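Local coordinates for transcriptional regulator (NtrC family) (Aquifex aeolicus, PDB 3DZD), which probably switches on sigma54-dependent transcription as an ATP-hydrolysing AAA+ activator governed by its receiver domain, at residues V75-G80 / K93-F98; V5-E10 / V49-M54; L156-S161 / S268-N273. All blocks are in the same frame, centred on the assembly; numbering follows the deposited sequence.

Contact 1 of 3, residues V75-G80 / K93-F98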
ATOM      1  N   VAL A  75     -21.834   7.311   4.337  1.00 44.79           N
ATOM      2  CA  VAL A  75     -23.116   7.752   4.864  1.00 47.01           C
ATOM      3  C   VAL A  75     -23.352   7.334   6.311  1.00 47.22           C
ATOM      4  O   VAL A  75     -23.136   6.186   6.684  1.00 52.44           O
ATOM      5  CB  VAL A  75     -24.287   7.234   4.010  1.00 50.80           C
ATOM      6  CG1 VAL A  75     -25.608   7.774   4.539  1.00 51.44           C
ATOM      7  CG2 VAL A  75     -24.092   7.626   2.555  1.00 55.69           C
ATOM      8  N   ILE A  76     -23.798   8.290   7.115  1.00 45.16           N
ATOM      9  CA  ILE A  76     -24.247   8.022   8.463  1.00 45.33           C
ATOM     10  C   ILE A  76     -25.730   8.347   8.530  1.00 46.28           C
ATOM     11  O   ILE A  76     -26.137   9.463   8.207  1.00 46.95           O
ATOM     12  CB  ILE A  76     -23.522   8.916   9.470  1.00 45.17           C
ATOM     13  CG1 ILE A  76     -22.003   8.760   9.323  1.00 44.31           C
ATOM     14  CG2 ILE A  76     -23.990   8.600  10.877  1.00 45.51           C
ATOM     15  CD1 ILE A  76     -21.210   9.946   9.862  1.00 44.45           C
ATOM     16  N   VAL A  77     -26.547   7.382   8.931  1.00 48.07           N
ATOM     17  CA  VAL A  77     -27.971   7.662   9.047  1.00 58.31           C
ATOM     18  C   VAL A  77     -28.356   8.045  10.472  1.00 54.10           C
ATOM     19  O   VAL A  77     -27.733   7.611  11.438  1.00 53.56           O
ATOM     20  CB  VAL A  77     -28.852   6.503   8.519  1.00 58.80           C
ATOM     21  CG1 VAL A  77     -28.740   6.411   7.003  1.00 56.00           C
ATOM     22  CG2 VAL A  77     -28.464   5.186   9.169  1.00 58.89           C
ATOM     23  N   ILE A  78     -29.366   8.895  10.586  1.00 59.14           N
ATOM     24  CA  ILE A  78     -29.918   9.261  11.879  1.00 62.62           C
ATOM     25  C   ILE A  78     -31.297   8.642  11.980  1.00 64.14           C
ATOM     26  O   ILE A  78     -32.150   8.892  11.133  1.00 64.93           O
ATOM     27  CB  ILE A  78     -30.036  10.782  12.030  1.00 56.15           C
ATOM     28  CG1 ILE A  78     -28.649  11.409  12.157  1.00 55.18           C
ATOM     29  CG2 ILE A  78     -30.862  11.125  13.246  1.00 64.48           C
ATOM     30  CD1 ILE A  78     -28.677  12.913  12.269  1.00 60.21           C
ATOM     31  N   THR A  79     -31.511   7.821  13.002  1.00 70.43           N
ATOM     32  CA  THR A  79     -32.805   7.173  13.181  1.00 74.06           C
ATOM     33  C   THR A  79     -33.470   7.525  14.507  1.00 78.54           C
ATOM     34  O   THR A  79     -32.798   7.731  15.522  1.00 74.62           O
ATOM     35  CB  THR A  79     -32.701   5.646  13.076  1.00 77.89           C
ATOM     36  OG1 THR A  79     -34.018   5.094  12.975  1.00 83.76           O
ATOM     37  CG2 THR A  79     -32.000   5.067  14.300  1.00 73.69           C
ATOM     38  N   GLY A  80     -34.798   7.585  14.486  1.00 86.63           N
ATOM     39  CA  GLY A  80     -35.576   7.881  15.674  1.00 82.20           C
ATOM     40  C   GLY A  80     -35.291   6.901  16.793  1.00 83.40           C
ATOM     41  O   GLY A  80     -34.727   5.829  16.569  1.00 81.69           O
ATOM     42  N   LYS A  93     -28.271  -1.409   2.923  1.00 63.00           N
ATOM     43  CA  LYS A  93     -28.285  -0.652   1.678  1.00 61.19           C
ATOM     44  C   LYS A  93     -26.905  -0.103   1.380  1.00 63.65           C
ATOM     45  O   LYS A  93     -26.600   0.236   0.241  1.00 66.19           O
ATOM     46  CB  LYS A  93     -29.310   0.481   1.711  1.00 64.53           C
ATOM     47  CG  LYS A  93     -30.692   0.052   1.267  1.00 78.72           C
ATOM     48  CD  LYS A  93     -31.349   1.106   0.400  1.00 81.41           C
ATOM     49  CE  LYS A  93     -32.546   0.518  -0.333  1.00 94.98           C
ATOM     50  NZ  LYS A  93     -32.196  -0.751  -1.034  1.00 89.98           N
ATOM     51  N   GLY A  94     -26.069  -0.012   2.407  1.00 70.42           N
ATOM     52  CA  GLY A  94     -24.697   0.416   2.214  1.00 64.50           C
ATOM     53  C   GLY A  94     -24.254   1.587   3.071  1.00 66.75           C
ATOM     54  O   GLY A  94     -23.155   2.110   2.875  1.00 64.00           O
ATOM     55  N   ALA A  95     -25.098   2.010   4.008  1.00 53.45           N
ATOM     56  CA  ALA A  95     -24.711   3.063   4.940  1.00 51.86           C
ATOM     57  C   ALA A  95     -23.563   2.540   5.799  1.00 52.30           C
ATOM     58  O   ALA A  95     -23.512   1.346   6.100  1.00 54.13           O
ATOM     59  CB  ALA A  95     -25.903   3.476   5.815  1.00 51.21           C
ATOM     60  N   TYR A  96     -22.644   3.416   6.194  1.00 50.79           N
ATOM     61  CA  TYR A  96     -21.520   2.990   7.030  1.00 49.42           C
ATOM     62  C   TYR A  96     -21.863   2.928   8.519  1.00 47.24           C
ATOM     63  O   TYR A  96     -21.492   1.981   9.211  1.00 54.03           O
ATOM     64  CB  TYR A  96     -20.298   3.884   6.810  1.00 42.75           C
ATOM     65  CG  TYR A  96     -19.165   3.623   7.783  1.00 44.46           C
ATOM     66  CD1 TYR A  96     -18.360   2.500   7.650  1.00 41.65           C
ATOM     67  CD2 TYR A  96     -18.893   4.507   8.832  1.00 42.18           C
ATOM     68  CE1 TYR A  96     -17.319   2.249   8.530  1.00 41.28           C
ATOM     69  CE2 TYR A  96     -17.848   4.268   9.722  1.00 41.82           C
ATOM     70  CZ  TYR A  96     -17.066   3.133   9.563  1.00 45.97           C
ATOM     71  OH  TYR A  96     -16.020   2.870  10.426  1.00 50.69           O
ATOM     72  N   GLU A  97     -22.569   3.938   9.011  1.00 43.74           N
ATOM     73  CA  GLU A  97     -22.869   4.025  10.437  1.00 45.25           C
ATOM     74  C   GLU A  97     -24.257   4.568  10.678  1.00 49.24           C
ATOM     75  O   GLU A  97     -24.916   5.058   9.767  1.00 49.16           O
ATOM     76  CB  GLU A  97     -21.846   4.911  11.150  1.00 44.21           C
ATOM     77  CG  GLU A  97     -20.785   4.137  11.919  1.00 44.50           C
ATOM     78  CD  GLU A  97     -21.385   3.318  13.052  1.00 47.03           C
ATOM     79  OE1 GLU A  97     -20.787   2.291  13.444  1.00 45.12           O
ATOM     80  OE2 GLU A  97     -22.458   3.704  13.546  1.00 45.48           O
ATOM     81  N   PHE A  98     -24.707   4.482  11.916  1.00 47.51           N
ATOM     82  CA  PHE A  98     -25.989   5.053  12.251  1.00 48.76           C
ATOM     83  C   PHE A  98     -25.963   5.556  13.675  1.00 46.30           C
ATOM     84  O   PHE A  98     -25.224   5.035  14.513  1.00 46.72           O
ATOM     85  CB  PHE A  98     -27.101   4.025  12.065  1.00 51.79           C
ATOM     86  CG  PHE A  98     -27.193   3.021  13.173  1.00 47.59           C
ATOM     87  CD1 PHE A  98     -28.047   3.229  14.239  1.00 52.79           C
ATOM     88  CD2 PHE A  98     -26.437   1.864  13.142  1.00 45.70           C
ATOM     89  CE1 PHE A  98     -28.146   2.301  15.253  1.00 47.54           C
ATOM     90  CE2 PHE A  98     -26.525   0.939  14.154  1.00 48.48           C
ATOM     91  CZ  PHE A  98     -27.382   1.156  15.210  1.00 47.82           C
TER
HETATM   92  O   HOH W   1     -21.707   4.786   3.064  1.00 57.92           O
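Val-77 and Phe-98 make the tight part of this contact. They are paired across two parallel strands, and Val-77 CG2 packs against Phe-98 CB at 3.4 Å. With CG between its own backbone N and carbonyl carbon (chi1 78°), the Phe-98 ring lies oblique to Thr-79 CG2 and packs on Ala-87 of helix 85-93. On the same face Val-77 CG1 comes to 4.3 Å from Ala-95 CB, where Ala-90 covers them. The backbones are stitched by Val-77 N to Glu-97 O at 3.0 Å and by Val-75 O, which takes two N-H groups in its carbonyl plane, Tyr-96 N at 2.9 Å and Glu-97 N at 3.3 Å. The looser end is at Gly-94, the glycine of a Schellman motif: a water accepts from Val-75 N and donates to Gly-94 O. Facing the second subunit, Tyr-96 stacks on its His-114 and Glu-97 OE1 forms a salt bridge with its Arg-107. Glu-97 OE2 accepts a hydrogen bond from Phe-98 N, met from above the carboxylate plane. Apolar packing against helix 85-93 thus joins the parts of a beta-alpha-beta unit of the receiver domain, while Glu-97 of the edge strand and Tyr-96 just before it serve the dimer interface.

Contact 2 of 3, residues V5-E10 / V49-M54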
ATOM      1  N   VAL A   5     -25.502  17.589   5.755  1.00 48.67           N
ATOM      2  CA  VAL A   5     -26.481  17.160   6.747  1.00 48.94           C
ATOM      3  C   VAL A   5     -27.889  17.272   6.181  1.00 49.87           C
ATOM      4  O   VAL A   5     -28.369  18.375   5.906  1.00 50.72           O
ATOM      5  CB  VAL A   5     -26.393  17.995   8.038  1.00 49.10           C
ATOM      6  CG1 VAL A   5     -27.398  17.483   9.058  1.00 49.87           C
ATOM      7  CG2 VAL A   5     -24.990  17.937   8.617  1.00 48.55           C
ATOM      8  N   VAL A   6     -28.532  16.121   5.995  1.00 49.84           N
ATOM      9  CA  VAL A   6     -29.885  16.051   5.454  1.00 53.00           C
ATOM     10  C   VAL A   6     -30.902  15.699   6.543  1.00 58.98           C
ATOM     11  O   VAL A   6     -30.891  14.583   7.069  1.00 54.50           O
ATOM     12  CB  VAL A   6     -29.983  14.990   4.346  1.00 54.02           C
ATOM     13  CG1 VAL A   6     -31.330  15.071   3.662  1.00 55.05           C
ATOM     14  CG2 VAL A   6     -28.859  15.173   3.339  1.00 49.92           C
ATOM     15  N   ASP A   7     -31.782  16.643   6.873  1.00 52.39           N
ATOM     16  CA  ASP A   7     -32.768  16.424   7.931  1.00 52.67           C
ATOM     17  C   ASP A   7     -33.911  17.433   7.897  1.00 53.93           C
ATOM     18  O   ASP A   7     -33.741  18.575   7.475  1.00 54.38           O
ATOM     19  CB  ASP A   7     -32.100  16.435   9.316  1.00 52.38           C
ATOM     20  CG  ASP A   7     -32.955  15.755  10.391  1.00 52.54           C
ATOM     21  OD1 ASP A   7     -32.524  14.724  10.944  1.00 52.19           O
ATOM     22  OD2 ASP A   7     -34.058  16.246  10.692  1.00 53.71           O
ATOM     23  N   ASP A   8     -35.070  16.993   8.374  1.00 77.17           N
ATOM     24  CA  ASP A   8     -36.283  17.802   8.382  1.00 79.95           C
ATOM     25  C   ASP A   8     -36.293  18.865   9.482  1.00 80.01           C
ATOM     26  O   ASP A   8     -36.910  19.918   9.328  1.00 80.21           O
ATOM     27  CB  ASP A   8     -37.503  16.890   8.544  1.00 81.64           C
ATOM     28  CG  ASP A   8     -38.811  17.632   8.391  1.00 89.82           C
ATOM     29  OD1 ASP A   8     -39.193  17.930   7.242  1.00 92.23           O
ATOM     30  OD2 ASP A   8     -39.462  17.908   9.420  1.00 97.23           O
ATOM     31  N   GLU A   9     -35.612  18.597  10.590  1.00 87.78           N
ATOM     32  CA  GLU A   9     -35.717  19.466  11.758  1.00 83.05           C
ATOM     33  C   GLU A   9     -34.491  20.342  12.013  1.00 80.29           C
ATOM     34  O   GLU A   9     -33.357  19.865  11.992  1.00 80.05           O
ATOM     35  CB  GLU A   9     -36.037  18.634  12.996  1.00 84.33           C
ATOM     36  CG  GLU A   9     -37.398  17.969  12.931  1.00 90.25           C
ATOM     37  CD  GLU A   9     -37.723  17.188  14.186  1.00100.61           C
ATOM     38  OE1 GLU A   9     -36.842  17.083  15.071  1.00 91.00           O
ATOM     39  OE2 GLU A   9     -38.860  16.680  14.285  1.00104.37           O
ATOM     40  N   GLU A  10     -34.736  21.624  12.263  1.00 75.27           N
ATOM     41  CA  GLU A  10     -33.664  22.577  12.554  1.00 77.82           C
ATOM     42  C   GLU A  10     -32.789  22.111  13.714  1.00 72.24           C
ATOM     43  O   GLU A  10     -31.578  22.307  13.707  1.00 78.13           O
ATOM     44  CB  GLU A  10     -34.242  23.963  12.869  1.00 80.24           C
ATOM     45  CG  GLU A  10     -34.944  24.649  11.700  1.00 91.55           C
ATOM     46  CD  GLU A  10     -33.980  25.131  10.627  1.00105.82           C
ATOM     47  OE1 GLU A  10     -32.782  25.313  10.934  1.00 96.25           O
ATOM     48  OE2 GLU A  10     -34.424  25.334   9.475  1.00118.06           O
ATOM     49  N   VAL A  49     -24.713  12.863   6.222  1.00 46.88           N
ATOM     50  CA  VAL A  49     -25.483  12.492   7.398  1.00 47.00           C
ATOM     51  C   VAL A  49     -26.945  12.576   7.017  1.00 48.06           C
ATOM     52  O   VAL A  49     -27.469  13.667   6.763  1.00 48.48           O
ATOM     53  CB  VAL A  49     -25.231  13.462   8.572  1.00 47.16           C
ATOM     54  CG1 VAL A  49     -26.189  13.170   9.727  1.00 47.64           C
ATOM     55  CG2 VAL A  49     -23.783  13.399   9.031  1.00 46.24           C
ATOM     56  N   LEU A  50     -27.606  11.425   6.984  1.00 47.94           N
ATOM     57  CA  LEU A  50     -28.942  11.334   6.410  1.00 48.74           C
ATOM     58  C   LEU A  50     -29.983  10.831   7.404  1.00 50.26           C
ATOM     59  O   LEU A  50     -29.773   9.830   8.087  1.00 49.03           O
ATOM     60  CB  LEU A  50     -28.908  10.415   5.194  1.00 48.63           C
ATOM     61  CG  LEU A  50     -30.247   9.971   4.602  1.00 53.34           C
ATOM     62  CD1 LEU A  50     -30.918  11.100   3.818  1.00 52.38           C
ATOM     63  CD2 LEU A  50     -30.009   8.763   3.713  1.00 49.24           C
ATOM     64  N   ASP A  51     -31.108  11.530   7.483  1.00 50.20           N
ATOM     65  CA  ASP A  51     -32.208  11.065   8.320  1.00 51.07           C
ATOM     66  C   ASP A  51     -32.992   9.970   7.597  1.00 52.51           C
ATOM     67  O   ASP A  51     -33.303  10.096   6.413  1.00 57.46           O
ATOM     68  CB  ASP A  51     -33.131  12.219   8.736  1.00 55.08           C
ATOM     69  CG  ASP A  51     -33.961  11.880   9.968  1.00 61.12           C
ATOM     70  OD1 ASP A  51     -34.578  10.795   9.992  1.00 61.33           O
ATOM     71  OD2 ASP A  51     -33.998  12.690  10.917  1.00 68.37           O
ATOM     72  N   VAL A  52     -33.288   8.888   8.312  1.00 53.30           N
ATOM     73  CA  VAL A  52     -34.039   7.767   7.749  1.00 62.31           C
ATOM     74  C   VAL A  52     -35.406   8.194   7.218  1.00 65.67           C
ATOM     75  O   VAL A  52     -35.930   7.598   6.278  1.00 70.21           O
ATOM     76  CB  VAL A  52     -34.244   6.651   8.787  1.00 64.03           C
ATOM     77  CG1 VAL A  52     -32.923   5.960   9.093  1.00 56.69           C
ATOM     78  CG2 VAL A  52     -34.874   7.220  10.051  1.00 58.13           C
ATOM     79  N   TRP A  53     -35.985   9.223   7.827  1.00 67.37           N
ATOM     80  CA  TRP A  53     -37.276   9.734   7.380  1.00 71.90           C
ATOM     81  C   TRP A  53     -37.165  11.158   6.844  1.00 70.26           C
ATOM     82  O   TRP A  53     -36.587  12.037   7.484  1.00 66.67           O
ATOM     83  CB  TRP A  53     -38.319   9.677   8.504  1.00 78.64           C
ATOM     84  CG  TRP A  53     -39.642  10.286   8.109  1.00 84.85           C
ATOM     85  CD1 TRP A  53     -40.724   9.635   7.593  1.00 83.55           C
ATOM     86  CD2 TRP A  53     -40.009  11.672   8.186  1.00 81.59           C
ATOM     87  NE1 TRP A  53     -41.741  10.525   7.349  1.00 86.39           N
ATOM     88  CE2 TRP A  53     -41.329  11.781   7.704  1.00 85.12           C
ATOM     89  CE3 TRP A  53     -39.350  12.829   8.616  1.00 81.90           C
ATOM     90  CZ2 TRP A  53     -42.004  13.001   7.641  1.00 92.52           C
ATOM     91  CZ3 TRP A  53     -40.023  14.040   8.552  1.00 86.83           C
ATOM     92  CH2 TRP A  53     -41.335  14.116   8.068  1.00 89.46           C
HETATM   93  N   MSE A  54     -37.742  11.371   5.667  1.00 73.45           N
HETATM   94  CA  MSE A  54     -37.737  12.670   5.013  1.00 74.86           C
HETATM   95  C   MSE A  54     -39.107  12.914   4.389  1.00 81.10           C
HETATM   96  O   MSE A  54     -39.804  11.964   4.029  1.00 77.56           O
HETATM   97  CB  MSE A  54     -36.643  12.709   3.943  1.00 69.13           C
HETATM   98  CG  MSE A  54     -35.233  12.690   4.509  1.00 58.51           C
HETATM   99 SE   MSE A  54     -34.835  14.319   5.510  0.82 67.01          SE
HETATM  100  CE  MSE A  54     -35.177  15.658   4.137  1.00 65.16           C
TER
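The indole of Trp-53 meets Asp-8 with its edge: CZ3 lies 3.8 Å from Asp-8 CG, close to the ring plane, and the carboxylate is turned 77° from that plane. A second pair of flat groups sits deeper. The carboxylates of Asp-7 and Asp-51 are inclined at 67° to each other, with Asp-7 OD1 only 2.5 Å from Asp-51 OD2. Each has its other oxygen tied to its own chain in an Asx turn. Asp-7 OD2 uses its anti lone pair for Glu-9 N at 2.8 Å, almost straight, and Asp-51 OD1 receives Trp-53 N at 3.0 Å on its anti side, somewhat out of the carboxylate plane. Lys-101 adds a salt bridge to Asp-51 OD2. Replacing Asp-7 with an alanine would probably leave Glu-9 N without its acceptor, undo the turn leading into helix 10-22 and open a gap beside the Asp-51 carboxylate.

On the parallel strands leading to these acids, Val-6 N is bonded to Val-49 O at 2.8 Å and Asp-51 N to Val-6 O at 3.1 Å. Val-6 CG1, anti to its own nitrogen (chi1 -172°), reaches both Leu-50 CD1 and the methyl CE of Met-54, modelled as selenomethionine. The bends at chi2 and chi3 fold that chain back so that SE lies 3.8 Å from Asp-7 CA; Ala-36 and Leu-33 cover this face. Acids gathered at the C-terminal ends of neighbouring parallel strands, with a lysine beside them, form the acidic pocket of CheY-like receiver domains, where Asp-51 is probably the phosphorylated aspartate.

Contact 3 of 3, residues L156-S161 / S268-N273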
ATOM      1  N   LEU A 156       4.542 -24.784  -3.972  1.00 39.40           N
ATOM      2  CA  LEU A 156       5.975 -24.693  -4.169  1.00 38.70           C
ATOM      3  C   LEU A 156       6.245 -24.440  -5.648  1.00 39.09           C
ATOM      4  O   LEU A 156       5.834 -25.218  -6.500  1.00 38.99           O
ATOM      5  CB  LEU A 156       6.670 -25.985  -3.723  1.00 39.08           C
ATOM      6  CG  LEU A 156       8.180 -26.045  -4.011  1.00 39.40           C
ATOM      7  CD1 LEU A 156       8.938 -25.079  -3.110  1.00 39.16           C
ATOM      8  CD2 LEU A 156       8.732 -27.463  -3.862  1.00 40.11           C
ATOM      9  N   ILE A 157       6.924 -23.341  -5.945  1.00 38.37           N
ATOM     10  CA  ILE A 157       7.280 -23.000  -7.310  1.00 39.43           C
ATOM     11  C   ILE A 157       8.759 -23.298  -7.554  1.00 39.30           C
ATOM     12  O   ILE A 157       9.620 -22.656  -6.967  1.00 39.37           O
ATOM     13  CB  ILE A 157       7.014 -21.509  -7.593  1.00 38.81           C
ATOM     14  CG1 ILE A 157       5.573 -21.151  -7.222  1.00 38.95           C
ATOM     15  CG2 ILE A 157       7.306 -21.180  -9.039  1.00 38.75           C
ATOM     16  CD1 ILE A 157       5.270 -19.684  -7.310  1.00 38.13           C
ATOM     17  N   THR A 158       9.043 -24.274  -8.411  1.00 39.04           N
ATOM     18  CA  THR A 158      10.421 -24.617  -8.765  1.00 38.89           C
ATOM     19  C   THR A 158      10.824 -23.995 -10.099  1.00 39.02           C
ATOM     20  O   THR A 158      10.033 -23.898 -11.034  1.00 39.03           O
ATOM     21  CB  THR A 158      10.651 -26.154  -8.833  1.00 39.44           C
ATOM     22  OG1 THR A 158      10.278 -26.749  -7.586  1.00 39.68           O
ATOM     23  CG2 THR A 158      12.130 -26.474  -9.115  1.00 39.81           C
ATOM     24  N   GLY A 159      12.064 -23.556 -10.186  1.00 41.16           N
ATOM     25  CA  GLY A 159      12.529 -22.922 -11.403  1.00 38.71           C
ATOM     26  C   GLY A 159      13.884 -22.315 -11.178  1.00 38.70           C
ATOM     27  O   GLY A 159      14.259 -22.046 -10.040  1.00 40.78           O
ATOM     28  N   GLU A 160      14.616 -22.094 -12.264  1.00 40.20           N
ATOM     29  CA  GLU A 160      15.910 -21.441 -12.189  1.00 38.85           C
ATOM     30  C   GLU A 160      15.744 -19.979 -11.796  1.00 41.93           C
ATOM     31  O   GLU A 160      14.624 -19.449 -11.771  1.00 38.19           O
ATOM     32  CB  GLU A 160      16.634 -21.542 -13.521  1.00 40.50           C
ATOM     33  CG  GLU A 160      17.075 -22.942 -13.883  1.00 42.12           C
ATOM     34  CD  GLU A 160      17.947 -22.975 -15.130  1.00 42.26           C
ATOM     35  OE1 GLU A 160      18.066 -21.920 -15.801  1.00 39.50           O
ATOM     36  OE2 GLU A 160      18.516 -24.056 -15.433  1.00 40.53           O
ATOM     37  N   SER A 161      16.863 -19.330 -11.490  1.00 40.05           N
ATOM     38  CA  SER A 161      16.834 -17.939 -11.078  1.00 45.65           C
ATOM     39  C   SER A 161      16.333 -17.067 -12.209  1.00 41.14           C
ATOM     40  O   SER A 161      16.664 -17.300 -13.374  1.00 38.10           O
ATOM     41  CB  SER A 161      18.215 -17.480 -10.642  1.00 43.99           C
ATOM     42  OG  SER A 161      18.675 -18.272  -9.568  1.00 62.89           O
ATOM     43  N   SER A 268       5.907 -20.767  -1.779  1.00 37.87           N
ATOM     44  CA  SER A 268       7.350 -20.880  -1.684  1.00 38.08           C
ATOM     45  C   SER A 268       7.955 -21.039  -3.050  1.00 37.92           C
ATOM     46  O   SER A 268       7.291 -21.476  -3.983  1.00 38.00           O
ATOM     47  CB  SER A 268       7.722 -22.097  -0.846  1.00 38.34           C
ATOM     48  OG  SER A 268       7.183 -21.970   0.445  1.00 38.31           O
ATOM     49  N   ALA A 269       9.228 -20.701  -3.159  1.00 37.89           N
ATOM     50  CA  ALA A 269       9.930 -20.780  -4.424  1.00 37.94           C
ATOM     51  C   ALA A 269      11.332 -21.295  -4.171  1.00 38.57           C
ATOM     52  O   ALA A 269      11.924 -20.989  -3.136  1.00 38.63           O
ATOM     53  CB  ALA A 269       9.979 -19.432  -5.074  1.00 37.74           C
ATOM     54  N   THR A 270      11.861 -22.076  -5.104  1.00 38.48           N
ATOM     55  CA  THR A 270      13.203 -22.609  -4.968  1.00 38.77           C
ATOM     56  C   THR A 270      13.838 -22.784  -6.347  1.00 39.84           C
ATOM     57  O   THR A 270      13.139 -22.982  -7.344  1.00 39.39           O
ATOM     58  CB  THR A 270      13.177 -23.960  -4.206  1.00 41.04           C
ATOM     59  OG1 THR A 270      14.511 -24.411  -3.951  1.00 49.38           O
ATOM     60  CG2 THR A 270      12.434 -25.018  -5.008  1.00 39.36           C
ATOM     61  N   ASN A 271      15.158 -22.681  -6.420  1.00 43.82           N
ATOM     62  CA  ASN A 271      15.864 -23.032  -7.649  1.00 48.57           C
ATOM     63  C   ASN A 271      16.725 -24.256  -7.403  1.00 46.72           C
ATOM     64  O   ASN A 271      17.687 -24.502  -8.119  1.00 51.01           O
ATOM     65  CB  ASN A 271      16.702 -21.866  -8.179  1.00 47.65           C
ATOM     66  CG  ASN A 271      17.994 -21.666  -7.402  1.00 55.52           C
ATOM     67  OD1 ASN A 271      18.081 -21.989  -6.221  1.00 58.69           O
ATOM     68  ND2 ASN A 271      19.005 -21.122  -8.069  1.00 48.43           N
ATOM     69  N   LYS A 272      16.361 -25.005  -6.365  1.00 45.48           N
ATOM     70  CA  LYS A 272      17.009 -26.267  -6.016  1.00 48.69           C
ATOM     71  C   LYS A 272      16.049 -27.414  -6.249  1.00 48.87           C
ATOM     72  O   LYS A 272      14.848 -27.207  -6.387  1.00 47.71           O
ATOM     73  CB  LYS A 272      17.401 -26.271  -4.540  1.00 54.33           C
ATOM     74  CG  LYS A 272      18.270 -25.105  -4.106  1.00 56.72           C
ATOM     75  CD  LYS A 272      18.796 -25.327  -2.692  1.00 57.99           C
ATOM     76  CE  LYS A 272      19.318 -24.042  -2.078  1.00 58.71           C
ATOM     77  NZ  LYS A 272      20.133 -23.265  -3.052  1.00 71.36           N
ATOM     78  N   ASN A 273      16.571 -28.633  -6.293  1.00 46.59           N
ATOM     79  CA  ASN A 273      15.699 -29.793  -6.270  1.00 49.18           C
ATOM     80  C   ASN A 273      15.564 -30.236  -4.826  1.00 52.50           C
ATOM     81  O   ASN A 273      16.397 -30.986  -4.327  1.00 54.81           O
ATOM     82  CB  ASN A 273      16.258 -30.923  -7.129  1.00 55.46           C
ATOM     83  CG  ASN A 273      15.358 -32.138  -7.144  1.00 58.28           C
ATOM     84  OD1 ASN A 273      14.637 -32.409  -6.180  1.00 58.74           O
ATOM     85  ND2 ASN A 273      15.387 -32.879  -8.242  1.00 65.80           N
TER
HETATM   86  O   HOH W   2      19.224 -21.076 -11.350  1.00 39.34           O
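Ser-268 O is approached by two groups of the facing strand: Ile-157 N gives it a 2.7 Å hydrogen bond, tilted 25° from the carbonyl plane, and Leu-156 CA adds a CA-H...O contact. The parallel pairing goes on with Thr-270 N to Ile-157 O at 3.0 Å, then Gly-159 N to Thr-270 O at 3.1 Å. On one face Leu-156 CD1 fits between Ser-268 CB and Thr-270 CG2, touching the first at 3.9 Å. Thr-158 lies alongside Thr-270, its OG1 near that same CG2. Thr-270 itself turns its hydroxyl anti to the backbone N (chi1 -174°), which lets OG1 accept Lys-272 N at 3.1 Å in an ST turn.

Past the strands both segments run on as loops, and Asn-271 still spans them. It packs against the end of the Gly-159 carbonyl, its CA making a CA-H...O contact to Gly-159 O at 3.0 Å and its CB close beside it. A water accepts from both Asn-271 ND2 and Ser-161 N. Asn-271 OD1 is bonded to Lys-324 of the second subunit. Glu-160, turned away, holds Arg-302 and Asn-346.

Residues 159-165 match the P-loop sequence, and the Ser-161 side chain lies about 5 Å from the bound ADP; Asn-271 is placed like the sensor 1 residue of AAA+ ATPases. Glu-230, which follows Asp-229 and is probably the Walker B glutamate, accepts from Asn-271 N and bonds Thr-270 OG1. The contact thus probably fixes the sensor 1 strand against the P-loop and Walker B strands.

In the fold
Contacts 1 and 2 belong to one parallel five-stranded sheet, the core of the receiver domain. Their centres are 11 Å apart, and they meet where strands 47-51 and 74-79 run side by side: Leu-50 probably bonds to both Ile-76 and Ile-78 through the backbone. Contact 2 comes first along the chain. Contact 3 follows both, in the separate parallel sheet of the sigma-54 interaction domain, its centre 51 Å from that of contact 1 and 61 Å from that of contact 2, on the opposite side of the chain's centre. Contacts 1 and 3 each reach the second subunit, whereas contact 2, with the probable phosphorylation site, does not; that site and the nucleotide site lie in separate domains without direct touch.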